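Local coordinates for protein nucleoside-diphosphate sugar epimerase (SulA family) (Corynebacterium glutamicum, PDB 3OH8) that probably acts as an NAD(P)-dependent epimerase on nucleoside-diphosphate sugars, using a Rossmann-type domain of the epimerase/dehydratase family, at residues D107-R112 with S116-M121; S146-A151 with A352-Q357; T346-R351 with A418-L423. All blocks are in the same frame, centred on the assembly; numbering follows the deposited sequence.

Contact 1. Residues D107-R112 with S116-M121; sequences DSVSTR and STLTGM
Leu118 carries one whole side of this contact, and it does so with a single methyl. Its CD1 comes within 3.8 Å of Val109 CG1 and 3.9 Å of Thr111 CG2, touching two residues that lie on the same side of the chain, one near the C-terminal end of strand 102-110 and one just past it. With chi1 at -58°, Leu118 CG lies opposite the carbonyl carbon, and a chi2 of 158° carries CD1 on outward as the leading branch, while CD2 stays 4.6 Å from Thr111 CG2. Val109 meets the leucine at a slant, whereas Thr111 and Leu118 approach end to end. Both partners present the methyl that sits between backbone N and carbonyl carbon; in Thr111 this follows from OG1 being opposite N (chi1 -178°), which turns the hydroxyl aside and the methyl inward. The residues belong to an N-terminal domain in which a seven-stranded antiparallel sheet is followed by the long helix 119-139, a topology consistent with the helix-grip fold, and Leu118 lies where the chain enters that helix. Leu3 of the neighbouring edge strand 3-9 touches both Val109 and Leu118, and Trp90 packs on Val109. Within 107-112, Val109 CG2 lies 3.8 Å from Thr111 CG2.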
loop_
_atom_site.group_PDB
_atom_site.type_symbol
_atom_site.label_atom_id
_atom_site.label_comp_id
_atom_site.label_asym_id
_atom_site.label_seq_id
_atom_site.Cartn_x
_atom_site.Cartn_y
_atom_site.Cartn_z
ATOM N N ASP A 107 16.210 -4.500 -14.906
ATOM C CA ASP A 107 16.952 -4.062 -13.733
ATOM C C ASP A 107 18.279 -4.788 -13.716
ATOM O O ASP A 107 18.330 -6.011 -13.849
ATOM C CB ASP A 107 16.201 -4.403 -12.450
ATOM C CG ASP A 107 14.928 -3.612 -12.303
ATOM O OD1 ASP A 107 15.012 -2.400 -12.010
ATOM O OD2 ASP A 107 13.853 -4.206 -12.498
ATOM N N SER A 108 19.350 -4.029 -13.544
ATOM C CA SER A 108 20.667 -4.620 -13.398
ATOM C C SER A 108 21.309 -4.041 -12.144
ATOM O O SER A 108 21.601 -2.849 -12.079
ATOM C CB SER A 108 21.530 -4.325 -14.632
ATOM O OG SER A 108 22.827 -4.873 -14.481
ATOM N N VAL A 109 21.503 -4.880 -11.135
ATOM C CA VAL A 109 22.151 -4.420 -9.916
ATOM C C VAL A 109 23.529 -5.065 -9.754
ATOM O O VAL A 109 23.678 -6.284 -9.823
ATOM C CB VAL A 109 21.280 -4.649 -8.662
ATOM C CG1 VAL A 109 20.838 -6.090 -8.568
ATOM C CG2 VAL A 109 22.044 -4.244 -7.406
ATOM N N SER A 110 24.540 -4.226 -9.585
ATOM C CA SER A 110 25.889 -4.703 -9.318
ATOM C C SER A 110 26.073 -4.705 -7.799
ATOM O O SER A 110 25.881 -3.680 -7.147
ATOM C CB SER A 110 26.913 -3.792 -9.993
ATOM O OG SER A 110 28.197 -4.387 -9.999
ATOM N N THR A 111 26.398 -5.868 -7.244
ATOM C CA THR A 111 26.534 -6.045 -5.800
ATOM C C THR A 111 27.082 -7.449 -5.524
ATOM O O THR A 111 26.918 -8.356 -6.339
ATOM C CB THR A 111 25.183 -5.833 -5.065
ATOM O OG1 THR A 111 25.367 -5.968 -3.653
ATOM C CG2 THR A 111 24.143 -6.842 -5.525
ATOM N N ARG A 112 27.757 -7.630 -4.394
ATOM C CA ARG A 112 28.377 -8.924 -4.117
ATOM C C ARG A 112 27.393 -9.919 -3.523
ATOM O O ARG A 112 27.711 -11.097 -3.360
ATOM C CB ARG A 112 29.637 -8.782 -3.255
ATOM C CG ARG A 112 30.828 -8.266 -4.041
ATOM C CD ARG A 112 32.159 -8.708 -3.473
ATOM N NE ARG A 112 33.228 -8.529 -4.451
ATOM C CZ ARG A 112 33.849 -7.375 -4.675
ATOM N NH1 ARG A 112 33.508 -6.291 -3.986
ATOM N NH2 ARG A 112 34.809 -7.302 -5.588
ATOM N N SER A 116 20.311 -14.945 -5.409
ATOM C CA SER A 116 19.288 -15.521 -4.558
ATOM C C SER A 116 18.856 -14.559 -3.451
ATOM O O SER A 116 17.751 -14.668 -2.923
ATOM C CB SER A 116 19.778 -16.831 -3.950
ATOM O OG SER A 116 18.812 -17.354 -3.054
ATOM N N THR A 117 19.735 -13.621 -3.111
ATOM C CA THR A 117 19.469 -12.619 -2.080
ATOM C C THR A 117 18.496 -11.531 -2.559
ATOM O O THR A 117 17.858 -10.845 -1.751
ATOM C CB THR A 117 20.790 -11.914 -1.674
ATOM O OG1 THR A 117 21.738 -12.886 -1.212
ATOM C CG2 THR A 117 20.551 -10.877 -0.588
ATOM N N LEU A 118 18.389 -11.373 -3.875
ATOM C CA LEU A 118 17.703 -10.227 -4.445
ATOM C C LEU A 118 16.399 -10.614 -5.111
ATOM O O LEU A 118 15.631 -9.758 -5.525
ATOM C CB LEU A 118 18.605 -9.561 -5.480
ATOM C CG LEU A 118 19.969 -9.089 -4.977
ATOM C CD1 LEU A 118 20.952 -8.963 -6.136
ATOM C CD2 LEU A 118 19.826 -7.774 -4.223
ATOM N N THR A 119 16.159 -11.909 -5.228
ATOM C CA THR A 119 14.971 -12.405 -5.899
ATOM C C THR A 119 13.668 -11.844 -5.320
ATOM O O THR A 119 12.795 -11.374 -6.059
ATOM C CB THR A 119 14.944 -13.938 -5.856
ATOM O OG1 THR A 119 15.965 -14.439 -6.726
ATOM C CG2 THR A 119 13.609 -14.451 -6.319
ATOM N N GLY A 120 13.538 -11.902 -4.001
ATOM C CA GLY A 120 12.346 -11.421 -3.316
ATOM C C GLY A 120 12.098 -9.941 -3.550
ATOM O O GLY A 120 10.997 -9.535 -3.920
HETATM N N MSE A 121 13.131 -9.139 -3.326
HETATM C CA MSE A 121 13.071 -7.702 -3.553
HETATM C C MSE A 121 12.545 -7.394 -4.945
HETATM O O MSE A 121 11.645 -6.573 -5.112
HETATM C CB MSE A 121 14.463 -7.082 -3.415
HETATM C CG MSE A 121 14.556 -5.620 -3.894
HETATM SE SE MSE A 121 16.179 -4.812 -3.666
HETATM C CE MSE A 121 15.851 -3.221 -4.407
#

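Contact 2. Residues S146-A151 with A352-Q357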
loop_
_atom_site.group_PDB
_atom_site.type_symbol
_atom_site.label_atom_id
_atom_site.label_comp_id
_atom_site.label_asym_id
_atom_site.label_seq_id
_atom_site.Cartn_x
_atom_site.Cartn_y
_atom_site.Cartn_z
ATOM N N SER A 146 -8.827 14.178 -13.711
ATOM C CA SER A 146 -8.121 15.376 -13.263
ATOM C C SER A 146 -7.649 15.196 -11.832
ATOM O O SER A 146 -8.356 14.614 -11.003
ATOM C CB SER A 146 -9.015 16.616 -13.343
ATOM O OG SER A 146 -9.208 17.014 -14.682
ATOM N N PRO A 147 -6.462 15.721 -11.531
ATOM C CA PRO A 147 -5.885 15.607 -10.184
ATOM C C PRO A 147 -6.778 16.258 -9.135
ATOM O O PRO A 147 -7.343 17.325 -9.374
ATOM C CB PRO A 147 -4.567 16.379 -10.302
ATOM C CG PRO A 147 -4.239 16.348 -11.787
ATOM C CD PRO A 147 -5.571 16.435 -12.469
ATOM N N LEU A 148 -6.907 15.608 -7.986
ATOM C CA LEU A 148 -7.631 16.178 -6.865
ATOM C C LEU A 148 -6.636 16.555 -5.794
ATOM O O LEU A 148 -5.510 16.070 -5.796
ATOM C CB LEU A 148 -8.616 15.154 -6.291
ATOM C CG LEU A 148 -9.762 14.762 -7.222
ATOM C CD1 LEU A 148 -10.463 13.522 -6.691
ATOM C CD2 LEU A 148 -10.733 15.935 -7.377
ATOM N N THR A 149 -7.059 17.421 -4.882
ATOM C CA THR A 149 -6.289 17.679 -3.678
ATOM C C THR A 149 -7.004 17.006 -2.514
ATOM O O THR A 149 -8.187 17.246 -2.274
ATOM C CB THR A 149 -6.138 19.184 -3.397
ATOM O OG1 THR A 149 -5.551 19.818 -4.537
ATOM C CG2 THR A 149 -5.244 19.417 -2.178
ATOM N N VAL A 150 -6.260 16.183 -1.789
ATOM C CA VAL A 150 -6.814 15.310 -0.771
ATOM C C VAL A 150 -6.149 15.617 0.567
ATOM O O VAL A 150 -4.937 15.439 0.722
ATOM C CB VAL A 150 -6.545 13.826 -1.157
ATOM C CG1 VAL A 150 -7.229 12.890 -0.199
ATOM C CG2 VAL A 150 -7.013 13.544 -2.573
ATOM N N ALA A 151 -6.929 16.115 1.522
ATOM C CA ALA A 151 -6.419 16.298 2.874
ATOM C C ALA A 151 -6.499 14.953 3.574
ATOM O O ALA A 151 -7.503 14.251 3.450
ATOM C CB ALA A 151 -7.246 17.345 3.633
ATOM N N ALA A 352 -12.516 5.226 -3.248
ATOM C CA ALA A 352 -13.546 6.013 -2.557
ATOM C C ALA A 352 -13.351 7.509 -2.815
ATOM O O ALA A 352 -14.311 8.258 -3.006
ATOM C CB ALA A 352 -13.522 5.723 -1.055
ATOM N N ILE A 353 -12.093 7.937 -2.815
ATOM C CA ILE A 353 -11.774 9.337 -3.045
ATOM C C ILE A 353 -12.312 9.843 -4.386
ATOM O O ILE A 353 -12.932 10.914 -4.449
ATOM C CB ILE A 353 -10.252 9.578 -2.947
ATOM C CG1 ILE A 353 -9.780 9.391 -1.501
ATOM C CG2 ILE A 353 -9.878 10.949 -3.487
ATOM C CD1 ILE A 353 -8.247 9.405 -1.371
ATOM N N VAL A 354 -12.108 9.067 -5.447
ATOM C CA VAL A 354 -12.426 9.530 -6.811
ATOM C C VAL A 354 -13.772 9.057 -7.367
ATOM O O VAL A 354 -14.301 9.656 -8.300
ATOM C CB VAL A 354 -11.302 9.156 -7.830
ATOM C CG1 VAL A 354 -9.935 9.559 -7.301
ATOM C CG2 VAL A 354 -11.313 7.672 -8.124
ATOM N N ASP A 355 -14.338 8.003 -6.782
ATOM C CA ASP A 355 -15.520 7.355 -7.349
ATOM C C ASP A 355 -16.788 7.750 -6.597
ATOM O O ASP A 355 -17.052 7.257 -5.500
ATOM C CB ASP A 355 -15.334 5.831 -7.335
ATOM C CG ASP A 355 -16.479 5.081 -8.004
ATOM O OD1 ASP A 355 -17.404 5.724 -8.546
ATOM O OD2 ASP A 355 -16.444 3.835 -7.981
ATOM N N ALA A 356 -17.571 8.640 -7.192
ATOM C CA ALA A 356 -18.787 9.120 -6.549
ATOM C C ALA A 356 -19.826 8.013 -6.315
ATOM O O ALA A 356 -20.823 8.255 -5.653
ATOM C CB ALA A 356 -19.397 10.261 -7.346
ATOM N N GLN A 357 -19.596 6.809 -6.844
ATOM C CA GLN A 357 -20.500 5.680 -6.586
ATOM C C GLN A 357 -20.373 5.172 -5.156
ATOM O O GLN A 357 -21.250 4.465 -4.646
ATOM C CB GLN A 357 -20.191 4.504 -7.507
ATOM C CG GLN A 357 -20.567 4.687 -8.954
ATOM C CD GLN A 357 -20.106 3.513 -9.804
ATOM O OE1 GLN A 357 -18.907 3.267 -9.947
ATOM N NE2 GLN A 357 -21.059 2.780 -10.368
#
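Ile353, on the last turn of helix 342-354, points its side chain at Val150 on the first strand of the Rossmann-type sheet and at Leu148 just before it. Its CB stands back, 5.1 Å from Val150 CG2, and the two branches that leave it do the touching. CG2 is placed opposite the backbone N by a chi1 of -68° and lies between two residues, 4.0 Å from Val150 CG2 and 4.2 Å from Leu148 CD1. The other branch rises through Ile353 CG1, and its extended chi2 of 171° sends Ile353 CD1 forward to reach Val150 CG1 at 3.8 Å. Isoleucine and valine thus meet end on, two methyls against two, while Leu148 runs past Ile353 in the opposing direction. Leu148 CD1 also meets Val354 CG1 at 4.0 Å, slanting across it. Contacts between the segments are purely apolar; beyond them the chain leaves the helix at Asp355, whose OD1 accepts from Gln357 N in an Asx turn, the donor lying well above the carboxylate plane. Arg298 bonds to the carbonyl oxygen of Ala352 and more weakly to that of Ile353 at the helix end. Strand 149-153 runs parallel between strands 173-178 and 204-207, and Val204 and Val206 of the latter extend the apolar surface under Ile353, while Phe143, from the loop following helix 119-139, packs against Val354.

Contact 3. Residues T346-R351 with A418-L423; sequences TDIYYR and AALENL
Ile348 and Leu420 meet where helix 342-354 of the Rossmann-type domain packs against the short helix 418-422 of the DUF1731 region. Leu420 CD1 is pressed against Ile348 CD1 at 3.5 Å, tighter than usual for two carbons, and also rests 3.8 Å from Ile348 CG1, the two side chains passing at an angle. One turn further along the longer helix, Arg351 reaches over to Leu423: its chain is fully extended, with CG opposite the backbone N (chi1 -176°) and no bend as far as NE, which carries the guanidinium across to Leu423. There NH2 lies 3.9 Å from Leu423 CB, approaching obliquely. Further out, Ile362 and Ala364 of strand 360-364 touch Leu420 and Ile348 respectively, and Asp355, just past the end of the longer helix, pairs with Arg351 NE through OD2 in a salt bridge that probably holds the guanidinium's rotation. Asp347 bridges two further elements, its OD2 forming a salt bridge with Arg428 and its OD1 accepting from Gln166 of helix 158-169. Leu423 N makes weak bonds to Ala419 O and Leu420 O. Arg351 NH1 hydrogen-bonds to His425 ND1 and also donates to a water at 2.9 Å, and that water gives a hydrogen to Leu423 O at 3.2 Å.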
loop_
_atom_site.group_PDB
_atom_site.type_symbol
_atom_site.label_atom_id
_atom_site.label_comp_id
_atom_site.label_asym_id
_atom_site.label_seq_id
_atom_site.Cartn_x
_atom_site.Cartn_y
_atom_site.Cartn_z
ATOM N N THR A 346 -5.622 0.315 0.569
ATOM C CA THR A 346 -5.379 1.619 -0.042
ATOM C C THR A 346 -6.129 1.775 -1.378
ATOM O O THR A 346 -6.668 2.850 -1.651
ATOM C CB THR A 346 -3.868 1.978 -0.170
ATOM O OG1 THR A 346 -3.207 1.052 -1.041
ATOM C CG2 THR A 346 -3.195 1.938 1.208
ATOM N N ASP A 347 -6.174 0.718 -2.197
ATOM C CA ASP A 347 -6.982 0.760 -3.426
ATOM C C ASP A 347 -8.404 1.213 -3.116
ATOM O O ASP A 347 -8.993 2.020 -3.844
ATOM C CB ASP A 347 -7.031 -0.603 -4.117
ATOM C CG ASP A 347 -5.781 -0.894 -4.945
ATOM O OD1 ASP A 347 -4.840 -0.065 -4.958
ATOM O OD2 ASP A 347 -5.745 -1.964 -5.583
ATOM N N ILE A 348 -8.965 0.674 -2.033
ATOM C CA ILE A 348 -10.346 0.988 -1.666
ATOM C C ILE A 348 -10.470 2.444 -1.235
ATOM O O ILE A 348 -11.405 3.135 -1.635
ATOM C CB ILE A 348 -10.872 0.004 -0.600
ATOM C CG1 ILE A 348 -11.078 -1.372 -1.252
ATOM C CG2 ILE A 348 -12.181 0.489 -0.014
ATOM C CD1 ILE A 348 -11.194 -2.535 -0.258
ATOM N N TYR A 349 -9.520 2.927 -0.444
ATOM C CA TYR A 349 -9.526 4.347 -0.089
ATOM C C TYR A 349 -9.421 5.224 -1.331
ATOM O O TYR A 349 -10.170 6.192 -1.503
ATOM C CB TYR A 349 -8.377 4.672 0.877
ATOM C CG TYR A 349 -8.774 4.480 2.335
ATOM C CD1 TYR A 349 -9.529 5.441 2.999
ATOM C CD2 TYR A 349 -8.372 3.349 3.047
ATOM C CE1 TYR A 349 -9.895 5.271 4.346
ATOM C CE2 TYR A 349 -8.732 3.171 4.379
ATOM C CZ TYR A 349 -9.500 4.130 5.018
ATOM O OH TYR A 349 -9.853 3.950 6.344
ATOM N N TYR A 350 -8.464 4.878 -2.184
ATOM C CA TYR A 350 -8.181 5.641 -3.395
ATOM C C TYR A 350 -9.435 5.676 -4.255
ATOM O O TYR A 350 -9.886 6.748 -4.664
ATOM C CB TYR A 350 -6.997 4.986 -4.115
ATOM C CG TYR A 350 -6.352 5.785 -5.226
ATOM C CD1 TYR A 350 -7.105 6.329 -6.251
ATOM C CD2 TYR A 350 -4.965 5.946 -5.268
ATOM C CE1 TYR A 350 -6.492 7.044 -7.293
ATOM C CE2 TYR A 350 -4.348 6.651 -6.293
ATOM C CZ TYR A 350 -5.119 7.195 -7.303
ATOM O OH TYR A 350 -4.500 7.895 -8.318
ATOM N N ARG A 351 -10.032 4.509 -4.488
ATOM C CA ARG A 351 -11.288 4.459 -5.216
ATOM C C ARG A 351 -12.370 5.324 -4.570
ATOM O O ARG A 351 -13.083 6.056 -5.266
ATOM C CB ARG A 351 -11.799 3.017 -5.358
ATOM C CG ARG A 351 -13.053 2.954 -6.206
ATOM C CD ARG A 351 -13.615 1.552 -6.409
ATOM N NE ARG A 351 -14.819 1.664 -7.226
ATOM C CZ ARG A 351 -15.303 0.714 -8.014
ATOM N NH1 ARG A 351 -14.708 -0.468 -8.092
ATOM N NH2 ARG A 351 -16.385 0.968 -8.742
ATOM N N ALA A 418 -19.499 -7.061 0.161
ATOM C CA ALA A 418 -20.654 -7.164 -0.732
ATOM C C ALA A 418 -20.820 -5.936 -1.624
ATOM O O ALA A 418 -21.091 -6.056 -2.822
ATOM C CB ALA A 418 -21.937 -7.412 0.076
ATOM N N ALA A 419 -20.658 -4.758 -1.032
ATOM C CA ALA A 419 -20.839 -3.514 -1.758
ATOM C C ALA A 419 -19.810 -3.387 -2.896
ATOM O O ALA A 419 -20.136 -2.944 -4.003
ATOM C CB ALA A 419 -20.741 -2.343 -0.800
ATOM N N LEU A 420 -18.568 -3.783 -2.628
ATOM C CA LEU A 420 -17.527 -3.719 -3.650
ATOM C C LEU A 420 -17.757 -4.755 -4.760
ATOM O O LEU A 420 -17.606 -4.458 -5.948
ATOM C CB LEU A 420 -16.145 -3.897 -3.019
ATOM C CG LEU A 420 -15.716 -2.691 -2.174
ATOM C CD1 LEU A 420 -14.467 -2.996 -1.374
ATOM C CD2 LEU A 420 -15.521 -1.468 -3.074
ATOM N N GLU A 421 -18.125 -5.970 -4.366
ATOM C CA GLU A 421 -18.413 -7.018 -5.342
ATOM C C GLU A 421 -19.574 -6.593 -6.243
ATOM O O GLU A 421 -19.567 -6.879 -7.439
ATOM C CB GLU A 421 -18.709 -8.348 -4.652
ATOM C CG GLU A 421 -17.477 -8.995 -4.023
ATOM C CD GLU A 421 -17.823 -10.123 -3.066
ATOM O OE1 GLU A 421 -18.925 -10.098 -2.473
ATOM O OE2 GLU A 421 -16.981 -11.028 -2.892
ATOM N N ASN A 422 -20.555 -5.899 -5.668
ATOM C CA ASN A 422 -21.697 -5.411 -6.435
ATOM C C ASN A 422 -21.288 -4.362 -7.458
ATOM O O ASN A 422 -21.950 -4.199 -8.487
ATOM C CB ASN A 422 -22.769 -4.839 -5.516
ATOM C CG ASN A 422 -23.561 -5.923 -4.808
ATOM O OD1 ASN A 422 -23.577 -7.075 -5.241
ATOM N ND2 ASN A 422 -24.221 -5.558 -3.712
ATOM N N LEU A 423 -20.205 -3.647 -7.157
ATOM C CA LEU A 423 -19.646 -2.648 -8.064
ATOM C C LEU A 423 -18.624 -3.259 -9.032
ATOM O O LEU A 423 -18.063 -2.559 -9.868
ATOM C CB LEU A 423 -19.006 -1.504 -7.262
ATOM C CG LEU A 423 -19.914 -0.639 -6.379
ATOM C CD1 LEU A 423 -19.110 0.213 -5.409
ATOM C CD2 LEU A 423 -20.842 0.231 -7.215
HETATM O O HOH W 1 -15.066 -1.899 -10.587
#

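How the contacts relate
From the N terminus, contact 1 is local: its segments are separated by just three residues, in the connection from strand 102-110 to helix 119-139, and it is complete before either other contact opens. That helix leads to 146-151, where contact 2 opens; it closes some 200 residues later at 352-357, joining the first strand of the Rossmann-type sheet to the end of helix 342-354. Contact 3 opens on the same helix before contact 2 has closed and ends at 418-423, so the two cross, their centres about 13 Å apart. Helix 342-354 thereby links the sheet with the DUF1731 region, whereas contact 1 lies on the opposite side of the chain's centre from the other two.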